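Local coordinates for protein urea carboxylase (PDB 3OEP) that is of unconfirmed function, a KipI-KipA homologue once mistaken for an allophanate hydrolase, possibly with hydrolase activity and ATP binding, at residues S14-A17 / N18-A21; S99-A102 / V103-L106; I357-P360 / L361-G364; P398-G402 / E403-A407. All coordinates share one frame; numbering follows the deposited sequence.

Contact 1: residues S14-A17 / N18-A21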
loop_
_atom_site.group_PDB
_atom_site.type_symbol
_atom_site.label_atom_id
_atom_site.label_comp_id
_atom_site.label_asym_id
_atom_site.label_seq_id
_atom_site.Cartn_x
_atom_site.Cartn_y
_atom_site.Cartn_z
ATOM N N SER A 14 -17.062 -9.819 16.707
ATOM C CA SER A 14 -17.308 -11.115 17.320
ATOM C C SER A 14 -15.962 -11.702 17.694
ATOM O O SER A 14 -15.123 -11.930 16.824
ATOM C CB SER A 14 -18.029 -12.041 16.336
ATOM O OG SER A 14 -17.921 -13.399 16.727
ATOM N N GLU A 15 -15.747 -11.941 18.984
ATOM C CA GLU A 15 -14.483 -12.505 19.438
ATOM C C GLU A 15 -14.204 -13.875 18.809
ATOM O O GLU A 15 -13.096 -14.118 18.335
ATOM C CB GLU A 15 -14.431 -12.600 20.966
ATOM C CG GLU A 15 -13.094 -13.108 21.504
ATOM C CD GLU A 15 -13.003 -13.092 23.025
ATOM O OE1 GLU A 15 -13.815 -12.401 23.680
ATOM O OE2 GLU A 15 -12.110 -13.777 23.565
ATOM N N GLU A 16 -15.194 -14.765 18.784
ATOM C CA GLU A 16 -14.945 -16.108 18.276
ATOM C C GLU A 16 -14.722 -16.108 16.758
ATOM O O GLU A 16 -13.896 -16.859 16.255
ATOM C CB GLU A 16 -16.056 -17.077 18.699
ATOM C CG GLU A 16 -15.872 -18.528 18.260
ATOM C CD GLU A 16 -14.480 -19.114 18.503
ATOM O OE1 GLU A 16 -14.000 -19.119 19.656
ATOM O OE2 GLU A 16 -13.871 -19.595 17.523
ATOM N N ALA A 17 -15.421 -15.235 16.038
ATOM C CA ALA A 17 -15.203 -15.112 14.588
ATOM C C ALA A 17 -13.773 -14.637 14.305
ATOM O O ALA A 17 -13.104 -15.139 13.398
ATOM C CB ALA A 17 -16.211 -14.165 13.973
ATOM N N ASN A 18 -13.310 -13.683 15.102
ATOM C CA ASN A 18 -11.944 -13.174 14.978
ATOM C C ASN A 18 -10.905 -14.247 15.329
ATOM O O ASN A 18 -9.895 -14.367 14.637
ATOM C CB ASN A 18 -11.782 -11.921 15.837
ATOM C CG ASN A 18 -10.409 -11.292 15.713
ATOM O OD1 ASN A 18 -9.670 -11.229 16.691
ATOM N ND2 ASN A 18 -10.055 -10.835 14.513
ATOM N N ARG A 19 -11.158 -15.043 16.374
ATOM C CA ARG A 19 -10.250 -16.144 16.745
ATOM C C ARG A 19 -10.089 -17.123 15.594
ATOM O O ARG A 19 -8.983 -17.602 15.322
ATOM C CB ARG A 19 -10.739 -16.916 17.984
ATOM C CG ARG A 19 -9.724 -17.968 18.494
ATOM C CD ARG A 19 -10.366 -19.133 19.255
ATOM N NE ARG A 19 -11.244 -19.937 18.406
ATOM C CZ ARG A 19 -10.826 -20.907 17.600
ATOM N NH1 ARG A 19 -11.703 -21.575 16.860
ATOM N NH2 ARG A 19 -9.538 -21.220 17.541
ATOM N N ARG A 20 -11.201 -17.428 14.922
ATOM C CA ARG A 20 -11.194 -18.325 13.779
ATOM C C ARG A 20 -10.333 -17.782 12.633
ATOM O O ARG A 20 -9.478 -18.497 12.099
ATOM C CB ARG A 20 -12.623 -18.532 13.285
ATOM C CG ARG A 20 -12.762 -19.593 12.240
ATOM C CD ARG A 20 -12.719 -20.971 12.832
ATOM N NE ARG A 20 -13.264 -21.945 11.892
ATOM C CZ ARG A 20 -12.579 -22.919 11.295
ATOM N NH1 ARG A 20 -11.280 -23.098 11.524
ATOM N NH2 ARG A 20 -13.211 -23.737 10.461
ATOM N N ALA A 21 -10.573 -16.531 12.257
ATOM C CA ALA A 21 -9.838 -15.896 11.154
ATOM C C ALA A 21 -8.349 -15.807 11.473
ATOM O O ALA A 21 -7.496 -16.040 10.605
ATOM C CB ALA A 21 -10.396 -14.519 10.858
#
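Ser14 meets Asn18 through the backbone, its O accepting from Asn18 N at 3.1 Å, the opening i to i+4 bond of helix 15-30. It is also the N-cap of that helix: its OG reaches forward to accept from Ala17 N at 3.2 Å, giving an early amide a partner that no preceding carbonyl supplies. Glu15 O then takes Arg19 N at 2.9 Å. Glu16 adds a side-chain bond to the backbone one between its O and Arg20 N. Its CG lies anti to the backbone N (chi1 -178°), and the chain bends at chi2, which carries the carboxylate along the helix to Arg19. In the conformer described, one of two modelled for Arg19, the side chains run side by side and the arginine grips side-on: NE reaches Glu16 OE2 at 2.8 Å and NH1 reaches the same OE2 at 3.0 Å, both on its syn lone pair, while OE1 receives a weak bond from NE. OE2 sits nearly in the guanidinium plane, although carboxylate and guanidinium are turned 39° apart. Ala17 O continues the series, accepting from Ala21 N. Ala17 and Ala21 rest on Phe9, in the loop before the helix. In this cyclophilin-like carboxyltransferase C and D region, Asn18 joins the helix to its surroundings, bonding through OD1 to Arg113 NE of strand 112-117 and through ND2 to Tyr43 O, between strands 36-42 and 45-50.

Contact 2: residues S99-A102 / V103-L106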
loop_
_atom_site.group_PDB
_atom_site.type_symbol
_atom_site.label_atom_id
_atom_site.label_comp_id
_atom_site.label_asym_id
_atom_site.label_seq_id
_atom_site.Cartn_x
_atom_site.Cartn_y
_atom_site.Cartn_z
ATOM N N SER A 99 -17.858 13.396 33.041
ATOM C CA SER A 99 -16.732 14.213 33.479
ATOM C C SER A 99 -15.485 13.803 32.697
ATOM O O SER A 99 -15.433 12.715 32.117
ATOM C CB SER A 99 -16.482 14.036 34.972
ATOM O OG SER A 99 -15.859 12.792 35.246
ATOM N N LEU A 100 -14.477 14.671 32.699
ATOM C CA LEU A 100 -13.207 14.369 32.044
ATOM C C LEU A 100 -12.585 13.119 32.654
ATOM O O LEU A 100 -12.123 12.232 31.938
ATOM C CB LEU A 100 -12.240 15.556 32.158
ATOM C CG LEU A 100 -12.438 16.746 31.211
ATOM C CD1 LEU A 100 -13.899 16.999 30.877
ATOM C CD2 LEU A 100 -11.794 18.001 31.801
ATOM N N GLU A 101 -12.604 13.029 33.982
ATOM C CA GLU A 101 -12.052 11.864 34.658
ATOM C C GLU A 101 -12.847 10.592 34.365
ATOM O O GLU A 101 -12.269 9.510 34.294
ATOM C CB GLU A 101 -11.943 12.108 36.164
ATOM C CG GLU A 101 -10.894 13.168 36.531
ATOM C CD GLU A 101 -9.472 12.784 36.133
ATOM O OE1 GLU A 101 -9.051 11.641 36.414
ATOM O OE2 GLU A 101 -8.769 13.629 35.540
ATOM N N ALA A 102 -14.162 10.724 34.187
ATOM C CA ALA A 102 -15.002 9.575 33.860
ATOM C C ALA A 102 -14.643 9.019 32.484
ATOM O O ALA A 102 -14.602 7.808 32.306
ATOM C CB ALA A 102 -16.481 9.949 33.918
ATOM N N VAL A 103 -14.391 9.905 31.519
ATOM C CA VAL A 103 -13.931 9.477 30.195
ATOM C C VAL A 103 -12.619 8.692 30.286
ATOM O O VAL A 103 -12.487 7.609 29.711
ATOM C CB VAL A 103 -13.739 10.662 29.228
ATOM C CG1 VAL A 103 -13.024 10.198 27.950
ATOM C CG2 VAL A 103 -15.081 11.286 28.897
ATOM N N LYS A 104 -11.648 9.245 31.004
ATOM C CA LYS A 104 -10.363 8.572 31.181
ATOM C C LYS A 104 -10.522 7.198 31.817
ATOM O O LYS A 104 -9.914 6.221 31.373
ATOM C CB LYS A 104 -9.435 9.402 32.055
ATOM C CG LYS A 104 -9.012 10.733 31.485
ATOM C CD LYS A 104 -8.019 11.356 32.467
ATOM C CE LYS A 104 -7.907 12.846 32.362
ATOM N NZ LYS A 104 -7.006 13.301 33.455
ATOM N N ALA A 105 -11.332 7.119 32.861
ATOM C CA ALA A 105 -11.539 5.854 33.563
ATOM C C ALA A 105 -12.215 4.812 32.674
ATOM O O ALA A 105 -11.797 3.646 32.645
ATOM C CB ALA A 105 -12.339 6.078 34.842
ATOM N N LEU A 106 -13.245 5.230 31.939
ATOM C CA LEU A 106 -13.928 4.337 30.998
ATOM C C LEU A 106 -12.974 3.822 29.930
ATOM O O LEU A 106 -13.000 2.641 29.587
ATOM C CB LEU A 106 -15.128 5.033 30.338
ATOM C CG LEU A 106 -16.386 5.154 31.202
ATOM C CD1 LEU A 106 -17.357 6.179 30.616
ATOM C CD2 LEU A 106 -17.083 3.806 31.375
#
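The N-terminal turns of helix 100-108 hold this contact, in which Glu101 and Lys104, three residues apart, form a salt bridge on the helix surface. Lys104 NZ lies 2.8 Å from Glu101 OE2, meeting it on the syn side but 30° out of the carboxylate plane. The glutamate gets there by folding: CG is anti to the carbonyl carbon (chi1 -68°) and the chain bends again at chi2. The lysine instead stays extended beyond CG, its CE passing 3.4 Å from Glu101 OE2. Ser99 is the N-cap, and its OG accepts from Ala102 N at 2.9 Å; Ser99 O then takes Val103 N, starting the i to i+4 bonds that continue from Leu100 O to Lys104 N, Glu101 O to Ala105 N and Ala102 O to Leu106 N. Lys104 NZ has a second carboxylate mate in Glu199, at the end of strand 194-199, so the ammonium ties the helix to the sheet. A methionine in its place would probably leave both Glu101 and Glu199 without their cationic partner and remove this charged link from the helix to strand 194-199. On the buried side Val103 packs against Leu89 and Ala93 of helix 89-96, with Leu100 also touching Ala93.

Contact 3: residues I357-P360 / L361-G364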
loop_
_atom_site.group_PDB
_atom_site.type_symbol
_atom_site.label_atom_id
_atom_site.label_comp_id
_atom_site.label_asym_id
_atom_site.label_seq_id
_atom_site.Cartn_x
_atom_site.Cartn_y
_atom_site.Cartn_z
ATOM N N ILE A 357 9.059 3.281 4.950
ATOM C CA ILE A 357 10.019 2.263 4.582
ATOM C C ILE A 357 10.515 2.665 3.193
ATOM O O ILE A 357 9.744 2.705 2.229
ATOM C CB ILE A 357 9.382 0.866 4.571
ATOM C CG1 ILE A 357 8.926 0.475 5.985
ATOM C CG2 ILE A 357 10.364 -0.181 4.029
ATOM C CD1 ILE A 357 7.855 -0.586 5.996
ATOM N N GLY A 358 11.793 3.013 3.111
ATOM C CA GLY A 358 12.356 3.583 1.889
ATOM C C GLY A 358 11.859 4.995 1.638
ATOM O O GLY A 358 11.175 5.594 2.478
ATOM N N ARG A 359 12.216 5.533 0.477
ATOM C CA ARG A 359 11.877 6.906 0.121
ATOM C C ARG A 359 12.108 7.138 -1.360
ATOM O O ARG A 359 12.819 6.360 -1.997
ATOM C CB ARG A 359 12.751 7.886 0.900
ATOM C CG ARG A 359 14.234 7.677 0.677
ATOM C CD ARG A 359 15.051 8.827 1.206
ATOM N NE ARG A 359 16.475 8.521 1.118
ATOM C CZ ARG A 359 17.209 8.606 0.008
ATOM N NH1 ARG A 359 16.672 9.002 -1.143
ATOM N NH2 ARG A 359 18.504 8.298 0.058
ATOM N N PRO A 360 11.548 8.227 -1.904
ATOM C CA PRO A 360 11.916 8.602 -3.263
ATOM C C PRO A 360 13.375 9.044 -3.360
ATOM O O PRO A 360 13.981 9.460 -2.358
ATOM C CB PRO A 360 10.979 9.773 -3.582
ATOM C CG PRO A 360 9.910 9.721 -2.540
ATOM C CD PRO A 360 10.550 9.148 -1.337
ATOM N N LEU A 361 13.932 8.953 -4.558
ATOM C CA LEU A 361 15.313 9.358 -4.761
ATOM C C LEU A 361 15.462 10.861 -4.550
ATOM O O LEU A 361 14.523 11.641 -4.793
ATOM C CB LEU A 361 15.815 8.949 -6.146
ATOM C CG LEU A 361 15.763 7.448 -6.450
ATOM C CD1 LEU A 361 16.203 7.187 -7.882
ATOM C CD2 LEU A 361 16.619 6.656 -5.461
ATOM N N TRP A 362 16.643 11.227 -4.055
ATOM C CA TRP A 362 17.045 12.600 -3.769
ATOM C C TRP A 362 18.235 12.938 -4.647
ATOM O O TRP A 362 19.028 12.060 -4.981
ATOM C CB TRP A 362 17.594 12.712 -2.352
ATOM C CG TRP A 362 16.638 12.800 -1.241
ATOM C CD1 TRP A 362 15.373 13.298 -1.271
ATOM C CD2 TRP A 362 16.910 12.453 0.118
ATOM N NE1 TRP A 362 14.821 13.246 -0.010
ATOM C CE2 TRP A 362 15.748 12.732 0.861
ATOM C CE3 TRP A 362 18.023 11.916 0.777
ATOM C CZ2 TRP A 362 15.662 12.492 2.235
ATOM C CZ3 TRP A 362 17.941 11.677 2.143
ATOM C CH2 TRP A 362 16.766 11.963 2.855
ATOM N N ALA A 363 18.392 14.219 -4.963
ATOM C CA ALA A 363 19.619 14.703 -5.588
ATOM C C ALA A 363 20.814 14.245 -4.754
ATOM O O ALA A 363 20.800 14.361 -3.523
ATOM C CB ALA A 363 19.602 16.230 -5.702
ATOM N N GLY A 364 21.820 13.685 -5.421
ATOM C CA GLY A 364 23.045 13.234 -4.760
ATOM C C GLY A 364 23.072 11.756 -4.415
ATOM O O GLY A 364 24.119 11.233 -4.030
#
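Arg359 lays its guanidinium flat on the indole of Trp362, three residues on, the two planes only 7° apart. CZ stands 3.5 Å from Trp362 CE3, which lies over the centre of the guanidinium, and 3.9 Å from the centroid of the six-membered ring, making this a stacked cation-pi pair. The aliphatic part joins in: CD sits 3.8 Å from the same centroid, a CH-pi contact over the ring face. The arginine and tryptophan side chains cross at about a right angle. Arg359 CG lies between the backbone N and the carbonyl carbon (chi1 58°), and from there the chain extends as far as NE, so that both CD and the guanidinium lie over the ring.

Bonds made at the edge fix the rotation of the guanidinium. NH1 gives a hydrogen bond to Pro360 O at 3.0 Å; that oxygen lies near the guanidinium plane, while the donor stands tilted 30° from the carbonyl plane. Farther out, NE forms a salt bridge with Glu212 and NH1 another with Asp365, whose OD2 also accepts from Trp362 N. The CB of Leu361 points away from 357-360 and its side chain touches Leu214, while its backbone is bonded to Asp232. Both segments belong to the irregular loop between strands 331-336 and 366-368.

A serine in place of Arg359 would probably strip the indole face of its cover and leave Glu212 and Asp365 without their shared cation. With carboxylates at its edge and an aromatic face beneath, the guanidinium spends its in-plane donors on oxygen and its flat surface on the ring, interactions that do not compete.

Contact 4: residues P398-G402 / E403-A407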
loop_
_atom_site.group_PDB
_atom_site.type_symbol
_atom_site.label_atom_id
_atom_site.label_comp_id
_atom_site.label_asym_id
_atom_site.label_seq_id
_atom_site.Cartn_x
_atom_site.Cartn_y
_atom_site.Cartn_z
ATOM N N PRO A 398 -16.650 -7.728 -3.291
ATOM C CA PRO A 398 -17.198 -8.312 -2.067
ATOM C C PRO A 398 -18.480 -7.627 -1.566
ATOM O O PRO A 398 -19.266 -8.253 -0.839
ATOM C CB PRO A 398 -16.050 -8.165 -1.063
ATOM C CG PRO A 398 -15.227 -7.051 -1.585
ATOM C CD PRO A 398 -15.313 -7.150 -3.072
ATOM N N GLN A 399 -18.696 -6.370 -1.957
ATOM C CA GLN A 399 -19.935 -5.657 -1.639
ATOM C C GLN A 399 -20.758 -5.414 -2.903
ATOM O O GLN A 399 -21.399 -4.373 -3.053
ATOM C CB GLN A 399 -19.636 -4.328 -0.944
ATOM C CG GLN A 399 -19.153 -4.477 0.492
ATOM C CD GLN A 399 -17.708 -4.882 0.594
ATOM O OE1 GLN A 399 -16.834 -4.271 -0.029
ATOM N NE2 GLN A 399 -17.438 -5.920 1.388
ATOM N N PHE A 400 -20.742 -6.392 -3.801
ATOM C CA PHE A 400 -21.486 -6.299 -5.047
ATOM C C PHE A 400 -22.933 -5.872 -4.813
ATOM O O PHE A 400 -23.613 -6.371 -3.906
ATOM C CB PHE A 400 -21.463 -7.642 -5.785
ATOM C CG PHE A 400 -22.267 -7.644 -7.050
ATOM C CD1 PHE A 400 -23.608 -8.005 -7.039
ATOM C CD2 PHE A 400 -21.685 -7.272 -8.250
ATOM C CE1 PHE A 400 -24.350 -7.999 -8.214
ATOM C CE2 PHE A 400 -22.425 -7.262 -9.420
ATOM C CZ PHE A 400 -23.753 -7.634 -9.400
ATOM N N ALA A 401 -23.380 -4.942 -5.644
ATOM C CA ALA A 401 -24.778 -4.561 -5.746
ATOM C C ALA A 401 -25.054 -4.380 -7.222
ATOM O O ALA A 401 -24.275 -3.726 -7.915
ATOM C CB ALA A 401 -25.034 -3.259 -4.995
ATOM N N GLY A 402 -26.136 -4.971 -7.708
ATOM C CA GLY A 402 -26.472 -4.895 -9.120
ATOM C C GLY A 402 -26.552 -3.470 -9.636
ATOM O O GLY A 402 -26.044 -3.163 -10.716
ATOM N N GLU A 403 -27.181 -2.591 -8.861
ATOM C CA GLU A 403 -27.333 -1.190 -9.288
ATOM C C GLU A 403 -26.000 -0.443 -9.373
ATOM O O GLU A 403 -25.833 0.444 -10.219
ATOM C CB GLU A 403 -28.318 -0.443 -8.382
ATOM C CG GLU A 403 -29.769 -0.885 -8.556
ATOM C CD GLU A 403 -30.262 -0.785 -10.001
ATOM O OE1 GLU A 403 -29.929 0.206 -10.691
ATOM O OE2 GLU A 403 -30.979 -1.705 -10.450
ATOM N N ALA A 404 -25.055 -0.802 -8.509
ATOM C CA ALA A 404 -23.712 -0.234 -8.566
ATOM C C ALA A 404 -22.990 -0.724 -9.817
ATOM O O ALA A 404 -22.378 0.060 -10.528
ATOM C CB ALA A 404 -22.919 -0.597 -7.311
ATOM N N PHE A 405 -23.076 -2.026 -10.091
ATOM C CA PHE A 405 -22.429 -2.602 -11.270
ATOM C C PHE A 405 -23.005 -1.981 -12.546
ATOM O O PHE A 405 -22.269 -1.630 -13.473
ATOM C CB PHE A 405 -22.606 -4.129 -11.274
ATOM C CG PHE A 405 -21.641 -4.855 -12.169
ATOM C CD1 PHE A 405 -22.007 -5.209 -13.463
ATOM C CD2 PHE A 405 -20.378 -5.210 -11.709
ATOM C CE1 PHE A 405 -21.119 -5.881 -14.294
ATOM C CE2 PHE A 405 -19.484 -5.889 -12.532
ATOM C CZ PHE A 405 -19.858 -6.226 -13.828
ATOM N N ARG A 406 -24.324 -1.819 -12.567
ATOM C CA ARG A 406 -25.027 -1.220 -13.690
ATOM C C ARG A 406 -24.570 0.224 -13.908
ATOM O O ARG A 406 -24.270 0.619 -15.033
ATOM C CB ARG A 406 -26.534 -1.269 -13.437
ATOM C CG ARG A 406 -27.385 -0.914 -14.625
ATOM C CD ARG A 406 -28.851 -1.105 -14.290
ATOM N NE ARG A 406 -29.712 -0.537 -15.322
ATOM C CZ ARG A 406 -30.009 -1.118 -16.484
ATOM N NH1 ARG A 406 -30.797 -0.483 -17.343
ATOM N NH2 ARG A 406 -29.532 -2.323 -16.801
ATOM N N ALA A 407 -24.501 0.991 -12.823
ATOM C CA ALA A 407 -24.045 2.396 -12.873
ATOM C C ALA A 407 -22.622 2.524 -13.410
ATOM O O ALA A 407 -22.324 3.407 -14.226
ATOM C CB ALA A 407 -24.130 3.024 -11.492
#
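Ala401 O accepts from Phe405 N at 3.0 Å, almost straight, with an N-H...O angle of 166° and the donor nearly along the C=O axis. This bond opens helix 402-408, which follows strand 390-396 in the cyclophilin-like carboxyltransferase A and B region. Ala401 is the N-cap residue; as an alanine it brings no polar side-chain atom to the cap. The next bond, Arg406 N to Gly402 O at 2.9 Å, continues the i to i+4 pattern, and Ala407 N follows by bonding to Glu403 O.

Gln399 fastens the loop leading into the helix to a nearby strand, its OE1 accepting from Lys468 N and its NE2 bonding to Glu438, while Pro398 packs against Lys468 and Leu471 as well as against Tyr6 and Arg8 of strand 3-8. The loop before the helix thus lies against strands 467-472 and 3-8.

Two apolar contacts bridge the junction of loop and helix. In one, the methyl groups of Ala401 and Ala404 meet at 4.1 Å, and Ala404 continues inward to Pro469 of strand 467-472 and to Val430. The other is made by Phe400 and Phe405, largely at the surface. Phe400 has CG anti to its backbone N (chi1 177°), which swings the ring forward over the first turn. The rings meet obliquely, their centroids 5.7 Å apart and their planes inclined at 47°. The contact is made by one corner of the first ring, Phe400 CE2, which lies 3.6 Å from Phe405 CB and 3.7 Å from Phe405 CD2.

All four contacts are local, and none touches another. Contacts 1, 2 and 4 lie at helix starts, while contact 3 lies in an irregular loop. Contacts 1 and 2 belong to the subdomain C and D region and have the same design, a serine N-cap with a glutamate paired to an arginine or lysine three residues on; contact 1 is partly buried, contact 2 on the surface about 30 Å away between centres. Contact 4, also at the surface, has an alanine at the N-cap position and an aromatic pair instead of charge. Contact 3, partly buried and in the subdomain A and B region, as is contact 4, combines charge and aromatic packing, its centre about 41 Å from that of contact 4.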